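Predicted ATPase involved in replication control, Cdc46/Mcm family (Methanopyrus kandleri AV19, PDB 3F8T) probably binds ATP and single-stranded DNA as a member of the MCM family of replicative helicases. Local coordinates at residues 265-279 / 294-308. The protein carries 2 engineered substitutions. Sequence-based numbering, arbitrary orientation.
Sequences RGVYVDLRRTELTDL and GAAVLADGGILAVDH
Y268 lays its ring edge-on to the carboxylate of D307, and its hydroxyl OH gives a 2.6 Å hydrogen bond to the anti lone pair of OD2. Ring and carboxylate planes stand 77° apart; S252 of helix 248-261 also bonds there, so OD2 of this buried acid has two partners. Tyrosine suits the place because its ring also stacks on H256 while its polar end finds the acid. Six backbone hydrogen bonds join the parallel strands 266-270 and 303-307, from R265 O accepting I303 N to L271 N donating to D307 O. G266 fits where a CB would clash with I303 O. On the face of V267 and V269, helix 295-298 packs close: V269 CG1 meets A295 CB at 3.6 Å, and small alanine permits it. Two first-turn N-H groups, lacking carbonyls of their own helix, go outside it: A295 N to D278 O (2.8 Å), A296 N to L279 O (3.0 Å). R265 suits its place by sharing several N-H groups among carbonyls: NE reaches L298 O at 3.1 Å, NH2 G158, NH1 P182 and a water that donates to D300 OD2; R339 pairs with D300 OD1. At the other end R272, bent at chi3 (-47°), grips D270 side-on with NE and NH2 and stacks flat on H308, planes 17° apart. The paired strands belong to the parallel 2-3-4-1-5 sheet of an AAA+ P-loop domain, with 266-270 at its edge within the chain.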
# COMPACT_ATOMS: atom_id res chain seq x y z
N ARG A 265 -3.11 -3.36 -3.17
CA ARG A 265 -2.29 -2.33 -3.79
C ARG A 265 -1.15 -3.06 -4.48
O ARG A 265 -0.74 -4.15 -4.04
CB ARG A 265 -1.73 -1.39 -2.71
CG ARG A 265 -0.72 -0.39 -3.23
CD ARG A 265 -0.54 0.76 -2.23
NE ARG A 265 0.68 1.50 -2.53
CZ ARG A 265 1.15 2.52 -1.82
NH1 ARG A 265 0.50 2.94 -0.74
NH2 ARG A 265 2.29 3.10 -2.18
N GLY A 266 -0.59 -2.50 -5.54
CA GLY A 266 0.54 -3.21 -6.14
C GLY A 266 0.98 -2.66 -7.47
O GLY A 266 0.33 -1.76 -8.02
N VAL A 267 2.09 -3.22 -7.97
CA VAL A 267 2.65 -2.83 -9.26
C VAL A 267 3.19 -4.07 -9.93
O VAL A 267 3.83 -4.92 -9.28
CB VAL A 267 3.85 -1.83 -9.11
CG1 VAL A 267 4.34 -1.38 -10.50
CG2 VAL A 267 3.45 -0.63 -8.26
N TYR A 268 2.93 -4.16 -11.23
CA TYR A 268 3.51 -5.20 -12.05
C TYR A 268 4.69 -4.64 -12.82
O TYR A 268 4.60 -3.56 -13.39
CB TYR A 268 2.48 -5.75 -13.04
CG TYR A 268 3.06 -6.71 -14.05
CD1 TYR A 268 3.04 -8.09 -13.83
CD2 TYR A 268 3.64 -6.24 -15.23
CE1 TYR A 268 3.58 -8.97 -14.76
CE2 TYR A 268 4.19 -7.10 -16.15
CZ TYR A 268 4.15 -8.46 -15.92
OH TYR A 268 4.70 -9.29 -16.87
N VAL A 269 5.80 -5.37 -12.81
CA VAL A 269 6.91 -5.10 -13.72
C VAL A 269 7.42 -6.37 -14.39
O VAL A 269 7.46 -7.46 -13.80
CB VAL A 269 8.12 -4.36 -13.05
CG1 VAL A 269 7.71 -2.96 -12.55
CG2 VAL A 269 8.75 -5.19 -11.90
N ASP A 270 7.82 -6.21 -15.64
CA ASP A 270 8.66 -7.19 -16.31
C ASP A 270 10.07 -6.71 -16.01
O ASP A 270 10.47 -5.66 -16.50
CB ASP A 270 8.37 -7.16 -17.82
CG ASP A 270 9.25 -8.10 -18.62
OD1 ASP A 270 10.32 -8.52 -18.17
OD2 ASP A 270 8.84 -8.41 -19.75
N LEU A 271 10.81 -7.46 -15.19
CA LEU A 271 12.15 -7.01 -14.77
C LEU A 271 13.08 -6.69 -15.96
O LEU A 271 13.92 -5.78 -15.89
CB LEU A 271 12.82 -8.01 -13.80
CG LEU A 271 14.01 -7.43 -13.01
CD1 LEU A 271 13.57 -6.31 -12.04
CD2 LEU A 271 14.72 -8.52 -12.25
N ARG A 272 12.90 -7.43 -17.05
CA ARG A 272 13.69 -7.19 -18.26
C ARG A 272 13.46 -5.79 -18.86
O ARG A 272 14.35 -5.27 -19.53
CB ARG A 272 13.39 -8.26 -19.31
CG ARG A 272 13.68 -9.68 -18.82
CD ARG A 272 13.06 -10.74 -19.72
NE ARG A 272 11.67 -10.44 -20.06
CZ ARG A 272 10.93 -11.19 -20.89
NH1 ARG A 272 11.45 -12.28 -21.44
NH2 ARG A 272 9.68 -10.83 -21.17
N ARG A 273 12.29 -5.21 -18.63
CA ARG A 273 11.95 -3.88 -19.15
C ARG A 273 12.08 -2.78 -18.09
O ARG A 273 11.63 -1.65 -18.31
CB ARG A 273 10.52 -3.87 -19.69
CG ARG A 273 10.25 -4.89 -20.80
CD ARG A 273 8.77 -4.87 -21.14
NE ARG A 273 8.42 -5.74 -22.27
CZ ARG A 273 8.49 -5.38 -23.56
NH1 ARG A 273 8.95 -4.18 -23.91
NH2 ARG A 273 8.12 -6.23 -24.50
N THR A 274 12.70 -3.10 -16.97
CA THR A 274 12.74 -2.19 -15.83
C THR A 274 14.17 -1.78 -15.52
O THR A 274 14.99 -2.62 -15.14
CB THR A 274 12.08 -2.84 -14.59
OG1 THR A 274 10.78 -3.31 -14.97
CG2 THR A 274 11.92 -1.84 -13.45
N GLU A 275 14.47 -0.50 -15.72
CA GLU A 275 15.77 0.04 -15.31
C GLU A 275 15.78 0.10 -13.79
O GLU A 275 14.72 0.16 -13.16
CB GLU A 275 15.99 1.44 -15.89
CG GLU A 275 15.80 1.49 -17.40
CD GLU A 275 16.83 0.66 -18.13
OE1 GLU A 275 18.04 0.91 -17.95
OE2 GLU A 275 16.43 -0.25 -18.88
N LEU A 276 16.98 0.09 -13.21
CA LEU A 276 17.11 0.06 -11.77
C LEU A 276 16.30 1.19 -11.13
O LEU A 276 15.57 0.97 -10.16
CB LEU A 276 18.59 0.10 -11.33
CG LEU A 276 18.91 0.20 -9.83
CD1 LEU A 276 18.36 -1.01 -9.07
CD2 LEU A 276 20.41 0.31 -9.64
N THR A 277 16.40 2.39 -11.68
CA THR A 277 15.68 3.50 -11.11
C THR A 277 14.16 3.45 -11.39
O THR A 277 13.40 4.13 -10.71
CB THR A 277 16.32 4.87 -11.47
OG1 THR A 277 16.41 5.00 -12.89
CG2 THR A 277 17.72 4.95 -10.90
N ASP A 278 13.73 2.63 -12.35
CA ASP A 278 12.30 2.33 -12.53
C ASP A 278 11.82 1.39 -11.40
O ASP A 278 10.61 1.29 -11.14
CB ASP A 278 12.00 1.58 -13.86
CG ASP A 278 12.32 2.37 -15.14
OD1 ASP A 278 12.14 3.60 -15.20
OD2 ASP A 278 12.72 1.69 -16.13
N LEU A 279 12.76 0.67 -10.79
CA LEU A 279 12.43 -0.29 -9.73
C LEU A 279 12.51 0.32 -8.33
O LEU A 279 11.72 -0.01 -7.45
CB LEU A 279 13.36 -1.52 -9.81
CG LEU A 279 13.24 -2.62 -8.75
CD1 LEU A 279 11.84 -3.28 -8.77
CD2 LEU A 279 14.35 -3.66 -8.95
N GLY A 294 9.94 4.64 -7.94
CA GLY A 294 9.93 3.45 -8.79
C GLY A 294 8.96 2.41 -8.25
O GLY A 294 8.28 2.63 -7.25
N ALA A 295 8.93 1.25 -8.91
CA ALA A 295 7.91 0.23 -8.65
C ALA A 295 7.81 -0.23 -7.20
O ALA A 295 6.70 -0.38 -6.71
CB ALA A 295 8.12 -0.98 -9.57
N ALA A 296 8.93 -0.51 -6.55
CA ALA A 296 8.91 -1.09 -5.20
C ALA A 296 8.29 -0.11 -4.19
O ALA A 296 7.54 -0.50 -3.29
CB ALA A 296 10.29 -1.49 -4.77
N VAL A 297 8.61 1.17 -4.38
CA VAL A 297 8.04 2.27 -3.59
C VAL A 297 6.53 2.44 -3.87
O VAL A 297 5.73 2.59 -2.95
CB VAL A 297 8.84 3.59 -3.85
CG1 VAL A 297 8.23 4.77 -3.09
CG2 VAL A 297 10.29 3.39 -3.40
N LEU A 298 6.14 2.38 -5.14
CA LEU A 298 4.71 2.49 -5.46
C LEU A 298 3.90 1.28 -4.98
O LEU A 298 2.68 1.35 -4.83
CB LEU A 298 4.50 2.74 -6.97
CG LEU A 298 5.03 4.07 -7.51
CD1 LEU A 298 4.88 4.10 -9.03
CD2 LEU A 298 4.28 5.24 -6.86
N ALA A 299 4.59 0.16 -4.73
CA ALA A 299 3.94 -1.08 -4.25
C ALA A 299 3.95 -1.16 -2.71
O ALA A 299 3.51 -2.16 -2.14
CB ALA A 299 4.66 -2.32 -4.83
N ASP A 300 4.45 -0.12 -2.05
CA ASP A 300 4.44 -0.08 -0.58
C ASP A 300 3.08 -0.49 -0.02
O ASP A 300 2.04 0.07 -0.37
CB ASP A 300 4.83 1.33 -0.09
CG ASP A 300 4.88 1.44 1.44
OD1 ASP A 300 5.64 0.69 2.07
OD2 ASP A 300 4.19 2.32 2.01
N GLY A 301 3.10 -1.49 0.86
CA GLY A 301 1.89 -2.00 1.50
C GLY A 301 1.11 -3.01 0.68
O GLY A 301 0.01 -3.43 1.07
N GLY A 302 1.64 -3.39 -0.47
CA GLY A 302 0.93 -4.33 -1.34
C GLY A 302 1.87 -5.32 -2.00
O GLY A 302 2.91 -5.70 -1.42
N ILE A 303 1.50 -5.75 -3.20
CA ILE A 303 2.26 -6.78 -3.91
C ILE A 303 3.12 -6.14 -4.97
O ILE A 303 2.64 -5.36 -5.79
CB ILE A 303 1.32 -7.81 -4.60
CG1 ILE A 303 0.42 -8.53 -3.56
CG2 ILE A 303 2.11 -8.78 -5.50
CD1 ILE A 303 1.14 -9.65 -2.79
N LEU A 304 4.41 -6.47 -4.96
CA LEU A 304 5.26 -6.15 -6.11
C LEU A 304 5.41 -7.40 -6.98
O LEU A 304 6.11 -8.36 -6.60
CB LEU A 304 6.62 -5.60 -5.67
CG LEU A 304 7.60 -5.34 -6.83
CD1 LEU A 304 7.20 -4.12 -7.63
CD2 LEU A 304 9.02 -5.22 -6.28
N ALA A 305 4.76 -7.39 -8.14
CA ALA A 305 4.84 -8.53 -9.05
C ALA A 305 6.03 -8.35 -9.98
O ALA A 305 6.05 -7.42 -10.80
CB ALA A 305 3.54 -8.70 -9.84
N VAL A 306 7.02 -9.22 -9.83
CA VAL A 306 8.29 -9.07 -10.56
C VAL A 306 8.40 -10.23 -11.54
O VAL A 306 8.82 -11.32 -11.18
CB VAL A 306 9.51 -9.06 -9.62
CG1 VAL A 306 10.80 -8.87 -10.43
CG2 VAL A 306 9.39 -7.94 -8.59
N ASP A 307 7.99 -9.97 -12.78
CA ASP A 307 7.91 -11.03 -13.80
C ASP A 307 9.26 -11.15 -14.51
O ASP A 307 10.01 -10.18 -14.60
CB ASP A 307 6.81 -10.71 -14.81
CG ASP A 307 6.22 -11.97 -15.50
OD1 ASP A 307 6.68 -13.10 -15.25
OD2 ASP A 307 5.26 -11.79 -16.27
N HIS A 308 9.55 -12.35 -15.00
CA HIS A 308 10.78 -12.63 -15.74
C HIS A 308 12.06 -12.31 -14.97
O HIS A 308 12.91 -11.53 -15.43
CB HIS A 308 10.76 -11.92 -17.10
CG HIS A 308 9.47 -12.15 -17.85
ND1 HIS A 308 9.14 -13.36 -18.39
CD2 HIS A 308 8.43 -11.32 -18.09
CE1 HIS A 308 7.95 -13.27 -18.96
NE2 HIS A 308 7.49 -12.05 -18.78
O HOH W 1 2.27 4.07 1.27